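Local structure of pyrrolidone-carboxylate peptidase (1X10) at residues I81-I86 / A137-S142; P102-A107 / M146-H151; G128-I133 / Y189-E194; H166-P171 / P185-E190. The protein removes pyroglutamyl (5-oxoproline) residues from the N-termini of peptides, except as a rule where proline comes next, acting as a tetrameric thiol peptidase of family C15. The protein carries 3 engineered substitutions. All coordinates share one frame; numbering follows the deposited sequence.

Contact 1. Residues I81-I86 / A137-S142. Engineered in segment 137-142: Ser142 (natural residue Cys).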
loop_
_atom_site.group_PDB
_atom_site.type_symbol
_atom_site.label_atom_id
_atom_site.label_comp_id
_atom_site.label_asym_id
_atom_site.label_seq_id
_atom_site.Cartn_x
_atom_site.Cartn_y
_atom_site.Cartn_z
ATOM N N ILE A 81 -11.112 18.121 9.365
ATOM C CA ILE A 81 -11.969 19.041 8.630
ATOM C C ILE A 81 -13.104 18.427 7.805
ATOM O O ILE A 81 -12.967 17.341 7.227
ATOM C CB ILE A 81 -11.075 19.890 7.699
ATOM C CG1 ILE A 81 -11.876 21.008 7.030
ATOM C CG2 ILE A 81 -10.447 18.994 6.644
ATOM C CD1 ILE A 81 -11.005 21.912 6.163
ATOM N N ALA A 82 -14.223 19.144 7.765
ATOM C CA ALA A 82 -15.404 18.753 6.997
ATOM C C ALA A 82 -15.501 19.745 5.834
ATOM O O ALA A 82 -15.401 20.955 6.034
ATOM C CB ALA A 82 -16.662 18.839 7.870
ATOM N N VAL A 83 -15.705 19.231 4.627
ATOM C CA VAL A 83 -15.767 20.078 3.442
ATOM C C VAL A 83 -17.163 20.185 2.826
ATOM O O VAL A 83 -17.887 19.197 2.716
ATOM C CB VAL A 83 -14.787 19.565 2.390
ATOM C CG1 VAL A 83 -13.354 19.652 2.928
ATOM C CG2 VAL A 83 -15.105 18.137 2.073
ATOM N N ASN A 84 -17.525 21.392 2.404
ATOM C CA ASN A 84 -18.843 21.636 1.828
ATOM C C ASN A 84 -18.944 21.145 0.388
ATOM O O ASN A 84 -19.106 21.940 -0.539
ATOM C CB ASN A 84 -19.163 23.130 1.900
ATOM C CG ASN A 84 -20.624 23.431 1.618
ATOM O OD1 ASN A 84 -21.448 22.519 1.472
ATOM N ND2 ASN A 84 -20.958 24.715 1.549
ATOM N N ALA A 85 -18.853 19.834 0.203
ATOM C CA ALA A 85 -18.931 19.265 -1.133
ATOM C C ALA A 85 -19.288 17.791 -1.119
ATOM O O ALA A 85 -18.985 17.064 -0.167
ATOM C CB ALA A 85 -17.599 19.461 -1.868
ATOM N N ILE A 86 -19.948 17.363 -2.188
ATOM C CA ILE A 86 -20.325 15.972 -2.359
ATOM C C ILE A 86 -19.783 15.518 -3.709
ATOM O O ILE A 86 -20.067 16.135 -4.738
ATOM C CB ILE A 86 -21.853 15.784 -2.375
ATOM C CG1 ILE A 86 -22.461 16.293 -1.068
ATOM C CG2 ILE A 86 -22.189 14.310 -2.576
ATOM C CD1 ILE A 86 -23.961 16.334 -1.078
ATOM N N ALA A 137 -12.099 13.550 5.213
ATOM C CA ALA A 137 -13.024 12.485 5.590
ATOM C C ALA A 137 -13.706 11.953 4.335
ATOM O O ALA A 137 -14.724 11.251 4.407
ATOM C CB ALA A 137 -14.066 13.026 6.566
ATOM N N GLY A 138 -13.132 12.283 3.182
ATOM C CA GLY A 138 -13.709 11.860 1.919
ATOM C C GLY A 138 -14.803 12.848 1.546
ATOM O O GLY A 138 -14.968 13.869 2.220
ATOM N N LEU A 139 -15.548 12.559 0.481
ATOM C CA LEU A 139 -16.635 13.434 0.037
ATOM C C LEU A 139 -17.896 12.599 -0.174
ATOM O O LEU A 139 -18.723 12.890 -1.050
ATOM C CB LEU A 139 -16.246 14.149 -1.267
ATOM C CG LEU A 139 -15.054 15.108 -1.164
ATOM C CD1 LEU A 139 -14.728 15.732 -2.524
ATOM C CD2 LEU A 139 -15.401 16.185 -0.169
ATOM N N TYR A 140 -18.030 11.565 0.652
ATOM C CA TYR A 140 -19.157 10.645 0.608
ATOM C C TYR A 140 -20.055 10.938 1.818
ATOM O O TYR A 140 -20.164 12.084 2.239
ATOM C CB TYR A 140 -18.621 9.207 0.620
ATOM C CG TYR A 140 -19.621 8.103 0.321
ATOM C CD1 TYR A 140 -20.426 8.142 -0.819
ATOM C CD2 TYR A 140 -19.710 6.981 1.151
ATOM C CE1 TYR A 140 -21.290 7.089 -1.129
ATOM C CE2 TYR A 140 -20.574 5.921 0.851
ATOM C CZ TYR A 140 -21.358 5.983 -0.290
ATOM O OH TYR A 140 -22.204 4.939 -0.588
ATOM N N LEU A 141 -20.688 9.923 2.397
ATOM C CA LEU A 141 -21.579 10.187 3.523
ATOM C C LEU A 141 -20.944 10.569 4.855
ATOM O O LEU A 141 -21.549 11.308 5.625
ATOM C CB LEU A 141 -22.549 9.021 3.710
ATOM C CG LEU A 141 -23.739 9.315 2.785
ATOM C CD1 LEU A 141 -24.200 8.081 2.078
ATOM C CD2 LEU A 141 -24.850 9.966 3.587
ATOM N N SER A 142 -19.737 10.088 5.136
ATOM C CA SER A 142 -19.090 10.447 6.396
ATOM C C SER A 142 -18.865 11.955 6.444
ATOM O O SER A 142 -19.218 12.606 7.425
ATOM C CB SER A 142 -17.757 9.715 6.546
ATOM O OG SER A 142 -17.977 8.323 6.714
HETATM O O HOH W 1 -13.358 16.170 4.830
HETATM O O HOH W 2 -19.816 14.937 1.529
#

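Contact 2. Residues P102-A107 / M146-H151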
loop_
_atom_site.group_PDB
_atom_site.type_symbol
_atom_site.label_atom_id
_atom_site.label_comp_id
_atom_site.label_asym_id
_atom_site.label_seq_id
_atom_site.Cartn_x
_atom_site.Cartn_y
_atom_site.Cartn_z
ATOM N N PRO A 102 -22.467 21.265 -3.680
ATOM C CA PRO A 102 -22.242 21.664 -2.289
ATOM C C PRO A 102 -23.223 20.948 -1.368
ATOM O O PRO A 102 -24.283 20.498 -1.814
ATOM C CB PRO A 102 -22.483 23.168 -2.321
ATOM C CG PRO A 102 -23.560 23.298 -3.364
ATOM C CD PRO A 102 -23.068 22.364 -4.455
ATOM N N ILE A 103 -22.869 20.832 -0.093
ATOM C CA ILE A 103 -23.758 20.191 0.873
ATOM C C ILE A 103 -24.778 21.246 1.279
ATOM O O ILE A 103 -25.980 20.976 1.345
ATOM C CB ILE A 103 -22.985 19.714 2.121
ATOM C CG1 ILE A 103 -21.985 18.623 1.724
ATOM C CG2 ILE A 103 -23.963 19.200 3.178
ATOM C CD1 ILE A 103 -21.095 18.155 2.864
ATOM N N VAL A 104 -24.287 22.451 1.549
ATOM C CA VAL A 104 -25.146 23.568 1.926
ATOM C C VAL A 104 -24.754 24.785 1.092
ATOM O O VAL A 104 -23.762 25.456 1.379
ATOM C CB VAL A 104 -25.008 23.923 3.423
ATOM C CG1 VAL A 104 -25.949 25.080 3.773
ATOM C CG2 VAL A 104 -25.333 22.708 4.282
ATOM N N PRO A 105 -25.524 25.073 0.030
ATOM C CA PRO A 105 -25.217 26.223 -0.823
ATOM C C PRO A 105 -25.041 27.512 -0.028
ATOM O O PRO A 105 -25.846 27.826 0.848
ATOM C CB PRO A 105 -26.419 26.278 -1.764
ATOM C CG PRO A 105 -26.775 24.831 -1.919
ATOM C CD PRO A 105 -26.678 24.321 -0.495
ATOM N N GLY A 106 -23.972 28.245 -0.320
ATOM C CA GLY A 106 -23.725 29.498 0.373
ATOM C C GLY A 106 -23.013 29.383 1.709
ATOM O O GLY A 106 -22.487 30.375 2.218
ATOM N N ALA A 107 -22.986 28.186 2.287
ATOM C CA ALA A 107 -22.321 27.991 3.577
ATOM C C ALA A 107 -20.801 27.928 3.402
ATOM O O ALA A 107 -20.306 27.777 2.292
ATOM C CB ALA A 107 -22.834 26.712 4.243
ATOM N N MET A 146 -20.538 14.834 8.821
ATOM C CA MET A 146 -19.594 15.631 9.598
ATOM C C MET A 146 -19.829 17.121 9.357
ATOM O O MET A 146 -19.854 17.917 10.300
ATOM C CB MET A 146 -18.151 15.275 9.221
ATOM C CG MET A 146 -17.105 16.009 10.063
ATOM S SD MET A 146 -15.413 15.726 9.489
ATOM C CE MET A 146 -14.506 16.770 10.662
ATOM N N TYR A 147 -20.009 17.495 8.092
ATOM C CA TYR A 147 -20.232 18.889 7.734
ATOM C C TYR A 147 -21.557 19.420 8.283
ATOM O O TYR A 147 -21.605 20.502 8.869
ATOM C CB TYR A 147 -20.202 19.064 6.206
ATOM C CG TYR A 147 -20.312 20.511 5.777
ATOM C CD1 TYR A 147 -19.176 21.315 5.662
ATOM C CD2 TYR A 147 -21.562 21.105 5.579
ATOM C CE1 TYR A 147 -19.276 22.667 5.369
ATOM C CE2 TYR A 147 -21.674 22.464 5.290
ATOM C CZ TYR A 147 -20.529 23.241 5.189
ATOM O OH TYR A 147 -20.638 24.592 4.947
ATOM N N LEU A 148 -22.629 18.663 8.080
ATOM C CA LEU A 148 -23.948 19.071 8.551
ATOM C C LEU A 148 -23.969 19.240 10.067
ATOM O O LEU A 148 -24.604 20.156 10.590
ATOM C CB LEU A 148 -25.005 18.044 8.119
ATOM C CG LEU A 148 -25.332 18.059 6.621
ATOM C CD1 LEU A 148 -26.127 16.806 6.230
ATOM C CD2 LEU A 148 -26.120 19.324 6.302
ATOM N N SER A 149 -23.264 18.369 10.777
ATOM C CA SER A 149 -23.231 18.465 12.233
ATOM C C SER A 149 -22.513 19.745 12.655
ATOM O O SER A 149 -22.998 20.495 13.515
ATOM C CB SER A 149 -22.532 17.238 12.831
ATOM O OG SER A 149 -22.626 17.233 14.246
ATOM N N LEU A 150 -21.364 20.008 12.043
ATOM C CA LEU A 150 -20.600 21.206 12.371
ATOM C C LEU A 150 -21.345 22.478 11.957
ATOM O O LEU A 150 -21.255 23.502 12.638
ATOM C CB LEU A 150 -19.218 21.151 11.709
ATOM C CG LEU A 150 -18.249 20.195 12.406
ATOM C CD1 LEU A 150 -17.056 19.908 11.513
ATOM C CD2 LEU A 150 -17.815 20.798 13.735
ATOM N N HIS A 151 -22.081 22.406 10.851
ATOM C CA HIS A 151 -22.861 23.551 10.373
ATOM C C HIS A 151 -24.003 23.813 11.355
ATOM O O HIS A 151 -24.364 24.964 11.628
ATOM C CB HIS A 151 -23.432 23.256 8.981
ATOM C CG HIS A 151 -24.215 24.392 8.391
ATOM N ND1 HIS A 151 -23.643 25.607 8.083
ATOM C CD2 HIS A 151 -25.521 24.491 8.045
ATOM C CE1 HIS A 151 -24.563 26.406 7.570
ATOM N NE2 HIS A 151 -25.711 25.753 7.537
#

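Contact 3. Residues G128-I133 / Y189-E194. Engineered in segment 189-194: Ala192 (natural residue Glu).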
loop_
_atom_site.group_PDB
_atom_site.type_symbol
_atom_site.label_atom_id
_atom_site.label_comp_id
_atom_site.label_asym_id
_atom_site.label_seq_id
_atom_site.Cartn_x
_atom_site.Cartn_y
_atom_site.Cartn_z
ATOM N N GLY A 128 -2.522 2.550 23.941
ATOM C CA GLY A 128 -1.963 1.574 23.022
ATOM C C GLY A 128 -2.827 1.391 21.787
ATOM O O GLY A 128 -2.794 0.345 21.134
ATOM N N ILE A 129 -3.610 2.414 21.466
ATOM C CA ILE A 129 -4.481 2.360 20.297
ATOM C C ILE A 129 -3.926 3.234 19.169
ATOM O O ILE A 129 -3.878 4.459 19.285
ATOM C CB ILE A 129 -5.903 2.847 20.644
ATOM C CG1 ILE A 129 -6.509 1.951 21.729
ATOM C CG2 ILE A 129 -6.775 2.848 19.389
ATOM C CD1 ILE A 129 -7.885 2.383 22.193
ATOM N N PRO A 130 -3.486 2.614 18.065
ATOM C CA PRO A 130 -2.957 3.442 16.976
ATOM C C PRO A 130 -4.022 4.388 16.423
ATOM O O PRO A 130 -5.149 3.979 16.118
ATOM C CB PRO A 130 -2.471 2.415 15.949
ATOM C CG PRO A 130 -3.224 1.161 16.292
ATOM C CD PRO A 130 -3.299 1.181 17.789
ATOM N N ALA A 131 -3.662 5.659 16.312
ATOM C CA ALA A 131 -4.584 6.669 15.821
ATOM C C ALA A 131 -3.811 7.843 15.245
ATOM O O ALA A 131 -2.683 8.126 15.661
ATOM C CB ALA A 131 -5.489 7.146 16.962
ATOM N N TYR A 132 -4.415 8.523 14.280
ATOM C CA TYR A 132 -3.787 9.682 13.667
ATOM C C TYR A 132 -4.868 10.665 13.223
ATOM O O TYR A 132 -6.063 10.332 13.217
ATOM C CB TYR A 132 -2.923 9.250 12.477
ATOM C CG TYR A 132 -3.694 8.667 11.320
ATOM C CD1 TYR A 132 -4.077 9.463 10.242
ATOM C CD2 TYR A 132 -4.034 7.313 11.296
ATOM C CE1 TYR A 132 -4.778 8.928 9.166
ATOM C CE2 TYR A 132 -4.732 6.769 10.226
ATOM C CZ TYR A 132 -5.100 7.584 9.164
ATOM O OH TYR A 132 -5.784 7.053 8.100
ATOM N N ILE A 133 -4.452 11.878 12.879
ATOM C CA ILE A 133 -5.386 12.901 12.437
ATOM C C ILE A 133 -5.491 12.842 10.917
ATOM O O ILE A 133 -4.484 12.916 10.214
ATOM C CB ILE A 133 -4.921 14.331 12.855
ATOM C CG1 ILE A 133 -5.212 14.602 14.342
ATOM C CG2 ILE A 133 -5.720 15.383 12.077
ATOM C CD1 ILE A 133 -4.958 13.461 15.268
ATOM N N TYR A 189 -12.897 -5.143 16.752
ATOM C CA TYR A 189 -14.095 -4.393 17.087
ATOM C C TYR A 189 -13.934 -3.795 18.485
ATOM O O TYR A 189 -14.311 -2.646 18.734
ATOM C CB TYR A 189 -15.327 -5.298 17.078
ATOM C CG TYR A 189 -16.551 -4.569 17.563
ATOM C CD1 TYR A 189 -17.178 -3.618 16.760
ATOM C CD2 TYR A 189 -17.021 -4.746 18.866
ATOM C CE1 TYR A 189 -18.234 -2.850 17.242
ATOM C CE2 TYR A 189 -18.079 -3.982 19.360
ATOM C CZ TYR A 189 -18.676 -3.034 18.546
ATOM O OH TYR A 189 -19.686 -2.247 19.044
ATOM N N GLU A 190 -13.368 -4.585 19.394
ATOM C CA GLU A 190 -13.162 -4.144 20.768
ATOM C C GLU A 190 -12.319 -2.875 20.858
ATOM O O GLU A 190 -12.622 -1.972 21.642
ATOM C CB GLU A 190 -12.516 -5.263 21.599
ATOM C CG GLU A 190 -13.439 -6.454 21.854
ATOM C CD GLU A 190 -13.606 -7.350 20.636
ATOM O OE1 GLU A 190 -14.580 -8.128 20.609
ATOM O OE2 GLU A 190 -12.765 -7.289 19.717
ATOM N N MET A 191 -11.263 -2.795 20.053
ATOM C CA MET A 191 -10.407 -1.617 20.076
ATOM C C MET A 191 -11.099 -0.407 19.455
ATOM O O MET A 191 -10.938 0.715 19.930
ATOM C CB MET A 191 -9.088 -1.881 19.346
ATOM C CG MET A 191 -8.156 -0.678 19.365
ATOM S SD MET A 191 -6.501 -1.017 18.786
ATOM C CE MET A 191 -5.780 -1.765 20.278
ATOM N N ALA A 192 -11.864 -0.635 18.391
ATOM C CA ALA A 192 -12.582 0.450 17.731
ATOM C C ALA A 192 -13.609 1.036 18.702
ATOM O O ALA A 192 -13.754 2.257 18.819
ATOM C CB ALA A 192 -13.285 -0.072 16.471
ATOM N N LEU A 193 -14.317 0.157 19.402
ATOM C CA LEU A 193 -15.327 0.585 20.363
ATOM C C LEU A 193 -14.685 1.385 21.490
ATOM O O LEU A 193 -15.174 2.455 21.860
ATOM C CB LEU A 193 -16.062 -0.632 20.934
ATOM C CG LEU A 193 -17.087 -0.388 22.048
ATOM C CD1 LEU A 193 -18.205 0.529 21.549
ATOM C CD2 LEU A 193 -17.662 -1.727 22.508
ATOM N N GLU A 194 -13.583 0.873 22.027
ATOM C CA GLU A 194 -12.887 1.547 23.118
ATOM C C GLU A 194 -12.364 2.909 22.665
ATOM O O GLU A 194 -12.374 3.874 23.430
ATOM C CB GLU A 194 -11.727 0.684 23.631
ATOM C CG GLU A 194 -10.941 1.322 24.774
ATOM C CD GLU A 194 -11.740 1.424 26.065
ATOM O OE1 GLU A 194 -11.264 2.099 27.007
ATOM O OE2 GLU A 194 -12.838 0.829 26.148
#

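Contact 4. Residues H166-P171 / P185-E190. Engineered in segment 185-190: Ser188 (natural residue Cys).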
loop_
_atom_site.group_PDB
_atom_site.type_symbol
_atom_site.label_atom_id
_atom_site.label_comp_id
_atom_site.label_asym_id
_atom_site.label_seq_id
_atom_site.Cartn_x
_atom_site.Cartn_y
_atom_site.Cartn_z
ATOM N N HIS A 166 -13.121 7.842 12.049
ATOM C CA HIS A 166 -13.231 6.718 11.127
ATOM C C HIS A 166 -12.511 5.513 11.721
ATOM O O HIS A 166 -11.449 5.657 12.332
ATOM C CB HIS A 166 -12.602 7.063 9.770
ATOM C CG HIS A 166 -13.575 7.611 8.771
ATOM N ND1 HIS A 166 -13.515 8.906 8.307
ATOM C CD2 HIS A 166 -14.624 7.033 8.136
ATOM C CE1 HIS A 166 -14.481 9.104 7.427
ATOM N NE2 HIS A 166 -15.168 7.983 7.305
ATOM N N VAL A 167 -13.088 4.327 11.541
ATOM C CA VAL A 167 -12.473 3.109 12.045
ATOM C C VAL A 167 -12.165 2.186 10.873
ATOM O O VAL A 167 -12.828 2.236 9.840
ATOM C CB VAL A 167 -13.401 2.355 13.040
ATOM C CG1 VAL A 167 -13.829 3.296 14.169
ATOM C CG2 VAL A 167 -14.617 1.781 12.311
ATOM N N PRO A 168 -11.133 1.344 11.014
ATOM C CA PRO A 168 -10.764 0.415 9.944
ATOM C C PRO A 168 -11.783 -0.719 9.889
ATOM O O PRO A 168 -12.699 -0.787 10.712
ATOM C CB PRO A 168 -9.395 -0.108 10.391
ATOM C CG PRO A 168 -8.871 0.968 11.310
ATOM C CD PRO A 168 -10.105 1.369 12.069
ATOM N N TYR A 169 -11.624 -1.595 8.906
ATOM C CA TYR A 169 -12.477 -2.775 8.791
ATOM C C TYR A 169 -12.176 -3.573 10.058
ATOM O O TYR A 169 -11.068 -3.475 10.591
ATOM C CB TYR A 169 -12.009 -3.679 7.651
ATOM C CG TYR A 169 -12.425 -3.328 6.249
ATOM C CD1 TYR A 169 -13.771 -3.310 5.878
ATOM C CD2 TYR A 169 -11.463 -3.136 5.257
ATOM C CE1 TYR A 169 -14.145 -3.118 4.546
ATOM C CE2 TYR A 169 -11.824 -2.953 3.930
ATOM C CZ TYR A 169 -13.161 -2.949 3.580
ATOM O OH TYR A 169 -13.508 -2.800 2.260
ATOM N N ILE A 170 -13.135 -4.355 10.550
ATOM C CA ILE A 170 -12.819 -5.228 11.673
ATOM C C ILE A 170 -12.421 -6.523 10.950
ATOM O O ILE A 170 -12.854 -6.754 9.816
ATOM C CB ILE A 170 -14.015 -5.467 12.631
ATOM C CG1 ILE A 170 -15.239 -5.973 11.873
ATOM C CG2 ILE A 170 -14.327 -4.181 13.380
ATOM C CD1 ILE A 170 -16.397 -6.338 12.798
ATOM N N PRO A 171 -11.583 -7.369 11.577
ATOM C CA PRO A 171 -11.104 -8.633 10.994
ATOM C C PRO A 171 -12.070 -9.504 10.190
ATOM O O PRO A 171 -11.737 -9.935 9.086
ATOM C CB PRO A 171 -10.525 -9.369 12.201
ATOM C CG PRO A 171 -9.961 -8.234 13.014
ATOM C CD PRO A 171 -11.092 -7.221 12.961
ATOM N N PRO A 185 -5.999 -3.702 5.728
ATOM C CA PRO A 185 -5.747 -3.682 7.171
ATOM C C PRO A 185 -7.054 -3.806 7.940
ATOM O O PRO A 185 -8.126 -3.548 7.397
ATOM C CB PRO A 185 -5.102 -2.313 7.395
ATOM C CG PRO A 185 -4.551 -1.942 6.055
ATOM C CD PRO A 185 -5.625 -2.417 5.119
ATOM N N SER A 186 -6.961 -4.207 9.202
ATOM C CA SER A 186 -8.138 -4.332 10.050
ATOM C C SER A 186 -7.754 -4.016 11.490
ATOM O O SER A 186 -6.570 -3.959 11.829
ATOM C CB SER A 186 -8.745 -5.744 9.949
ATOM O OG SER A 186 -7.830 -6.764 10.327
ATOM N N MET A 187 -8.762 -3.792 12.325
ATOM C CA MET A 187 -8.567 -3.483 13.739
ATOM C C MET A 187 -9.743 -4.107 14.479
ATOM O O MET A 187 -10.886 -4.000 14.035
ATOM C CB MET A 187 -8.535 -1.965 13.958
ATOM C CG MET A 187 -8.335 -1.548 15.421
ATOM S SD MET A 187 -8.073 0.236 15.624
ATOM C CE MET A 187 -6.312 0.355 15.266
ATOM N N SER A 188 -9.468 -4.764 15.601
ATOM C CA SER A 188 -10.526 -5.438 16.353
ATOM C C SER A 188 -11.714 -4.541 16.679
ATOM O O SER A 188 -11.565 -3.332 16.867
ATOM C CB SER A 188 -9.970 -6.013 17.657
ATOM O OG SER A 188 -9.757 -4.982 18.607
ATOM N N TYR A 189 -12.897 -5.143 16.752
ATOM C CA TYR A 189 -14.095 -4.393 17.087
ATOM C C TYR A 189 -13.934 -3.795 18.485
ATOM O O TYR A 189 -14.311 -2.646 18.734
ATOM C CB TYR A 189 -15.327 -5.298 17.078
ATOM C CG TYR A 189 -16.551 -4.569 17.563
ATOM C CD1 TYR A 189 -17.178 -3.618 16.760
ATOM C CD2 TYR A 189 -17.021 -4.746 18.866
ATOM C CE1 TYR A 189 -18.234 -2.850 17.242
ATOM C CE2 TYR A 189 -18.079 -3.982 19.360
ATOM C CZ TYR A 189 -18.676 -3.034 18.546
ATOM O OH TYR A 189 -19.686 -2.247 19.044
ATOM N N GLU A 190 -13.368 -4.585 19.394
ATOM C CA GLU A 190 -13.162 -4.144 20.768
ATOM C C GLU A 190 -12.319 -2.875 20.858
ATOM O O GLU A 190 -12.622 -1.972 21.642
ATOM C CB GLU A 190 -12.516 -5.263 21.599
ATOM C CG GLU A 190 -13.439 -6.454 21.854
ATOM C CD GLU A 190 -13.606 -7.350 20.636
ATOM O OE1 GLU A 190 -14.580 -8.128 20.609
ATOM O OE2 GLU A 190 -12.765 -7.289 19.717
HETATM O O HOH W 3 -11.833 -1.260 13.350
HETATM O O HOH W 4 -9.368 -1.098 6.956
#

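Contact 1. Residues I81-I86 / A137-S142
Leu139 reaches Ala85 and Val83 and supplies most of the side-chain contact. Its CG stands beside the backbone N and anti to the carbonyl carbon (chi1 -64°). CD1 continues the extended chain, and CD2, the side branch, makes the contact. CD2 lies 3.7 Å from Ala85 O and 4.3 Å from Ala85 CB. Val83 points toward Leu139, and the two side chains cross at about a right angle. The modelled spacing of their nearest methyls is doubtful. The CB of Ile86 points away, and the residue meets Leu139 mainly through its backbone, Ile86 CA lying 3.7 Å from Leu139 O.

No direct hydrogen bond joins the segments. Two waters bridge them instead. One donates to Ile81 O (2.7 Å) and accepts from Ala137 N (2.9 Å). The other donates to both Ala85 O (2.8 Å) and Tyr140 O (3.0 Å). They give these backbone groups polar partners in a buried interface. Loop 137-140 leads into the helix carrying the active-site position, and Ala137 packs by Glu79 and by His166 of strand 161-167. Ser142, engineered from the active-site cysteine, lies two residues beyond Tyr140, the N-cap of helix 141-156, and its OG hydrogen-bonds to His166.

Strand 76-83 enters and turns at Asn84. Helix 141-156 packs on Ala82 through Met146, Tyr147 and Leu150. A second subunit packs its Phe112 on Ala85 and its Asn135 on Leu139.

Contact 2. Residues P102-A107 / M146-H151
This is apolar packing of a loop against a helix: Ile103, Val104 and Ala107, between strands 76-83 and 110-112, lie on Tyr147, Leu148 and His151 of helix 141-156. Tyr147 is central. Its CG is anti to the backbone N (chi1 -175°), which sends the ring out from the helix toward the loop. Ile103 and Tyr147 lie alongside, pointing opposite ways, with Ile103 CD1 3.6 Å from Tyr147 CB. The other branch, Ile103 CG2, meets Leu148 CD2 at 3.8 Å.

Val104 spreads its two methyls over three residues. CG2 sits at the edge of the Tyr147 ring, 3.8 Å from Tyr147 CE2. The same methyl lies over one face of the His151 imidazole and touches Leu148 CD2. CG1 approaches His151 NE2 at 3.8 Å.

The loop is shaped by a type II beta turn from Val104 to Ala107, closed by the bond from Ala107 N to Val104 O (3.0 Å). Gly106 takes the positive phi (84°) of that turn. The turn delivers Ala107 CB to the phenol edge, close to Tyr147 OH at 3.1 Å, and to His151 CE1 at 3.8 Å. The polar ends of both rings are bonded beyond the contact: Tyr147 OH to Pro108 O, and His151 ND1 to Tyr111 OH. Asn84 OD1 takes hydrogen bonds from the backbone N of both Ile103 and Val104.

Contact 3. Residues G128-I133 / Y189-E194
Gly128 opens the contact with its carbonyl, as Gly128 O lies 3.8 Å from the end methyl Met191 CE. This glycine ends helix 117-126 in a Schellman motif, with a positive phi (77°).

Ile129 comes next and makes the main apolar contact. The Ile129 and Met191 side chains run antiparallel, side by side. Met191 CG is anti to the backbone N (chi1 -179°), and its chain runs out extended before bending at chi3. The shaft therefore lies along Ile129, with Ile129 CG2 3.8 Å from Met191 CG and 3.9 Å from Met191 SD. Ile129 CD1 reaches one helical turn further on, to Glu194 CG at 4.1 Å, the two side chains crossing at about a right angle. With an alanine here both branches are gone, which would probably open a gap beside Met191 and leave the aliphatic part of Glu194 without its mate. The carboxylate of Glu194 makes a long, weak ion pair with Arg127.

Pro130 lies across the Met191 side chain at about a right angle, with Pro130 CD 4.0 Å from Met191 SD. The chain then enters strand 131-134. Leu124 of helix 117-126 also packs on Ile129, and Pro171 of a third subunit touches both Pro130 and Met191.

No hydrogen bond crosses between the segments. Helix 189-206 is thus fitted to the loop that leads into strand 131-134 by shape and apolar contact.

Contact 4. Residues H166-P171 / P185-E190
Pro168 lays its ring against the base of the Met187 side chain, with Pro168 CG 4.0 Å from Met187 CB. The two side chains cross obliquely. Just past them, Met187 N donates to Tyr169 O at 2.9 Å, with an N-H...O angle of 152°. It is the one direct hydrogen bond between the segments. Ser186 CA and Ile170 CA add C-H...O contacts, the second nearly straight, with Ile170 CA 3.3 Å from Met187 O. One water donates to Pro168 O and to Met187 O. Another accepts from Tyr169 N and donates to Pro185 O.

Here the chain leaving strand 161-167 meets the lead-in to helix 189-206. His166, at the strand end, belongs to the catalytic triad, and its ND1 bonds to Glu79. Ser188 is engineered, in place of the cysteine of the interchain disulfide. It stands at the N-cap, and its OG bonds to Met191 N.

Ile170 puts CG1 between the backbone N and the carbonyl carbon (chi1 54°). This leaves CG2 to face the first helical turn, 3.7 Å from Tyr189 CA and at the edge of the Tyr189 ring. Pro171 CD lies 3.4 Å from Met187 O, and Pro171 CG 3.7 Å from Ser186 OG. A glycine in place of Pro171 would remove this ring and probably leave a gap beside Ser186 and Met187. Pro130 of a third subunit also packs on Ser186.

Contacts 1 and 4 are buried, and contacts 2 and 3 are partly buried. Contacts 1 and 2 share helix 141-156 and touch through Asn84, on the opposite side of the chain's centre from contact 3. Contacts 3 and 4 share helix 189-206, and Pro130 of one packs on Met187 of the other. The active site links contacts 1 and 4 through Ser142 and His166, although their centres are about 21 Å apart. Chemistry follows place: waters bridge backbone groups in both buried contacts, contact 4 alone adds a direct backbone hydrogen bond, and contacts 2 and 3 rest on apolar side chains. Contact 1 meets the second subunit; contacts 3 and 4 meet the third.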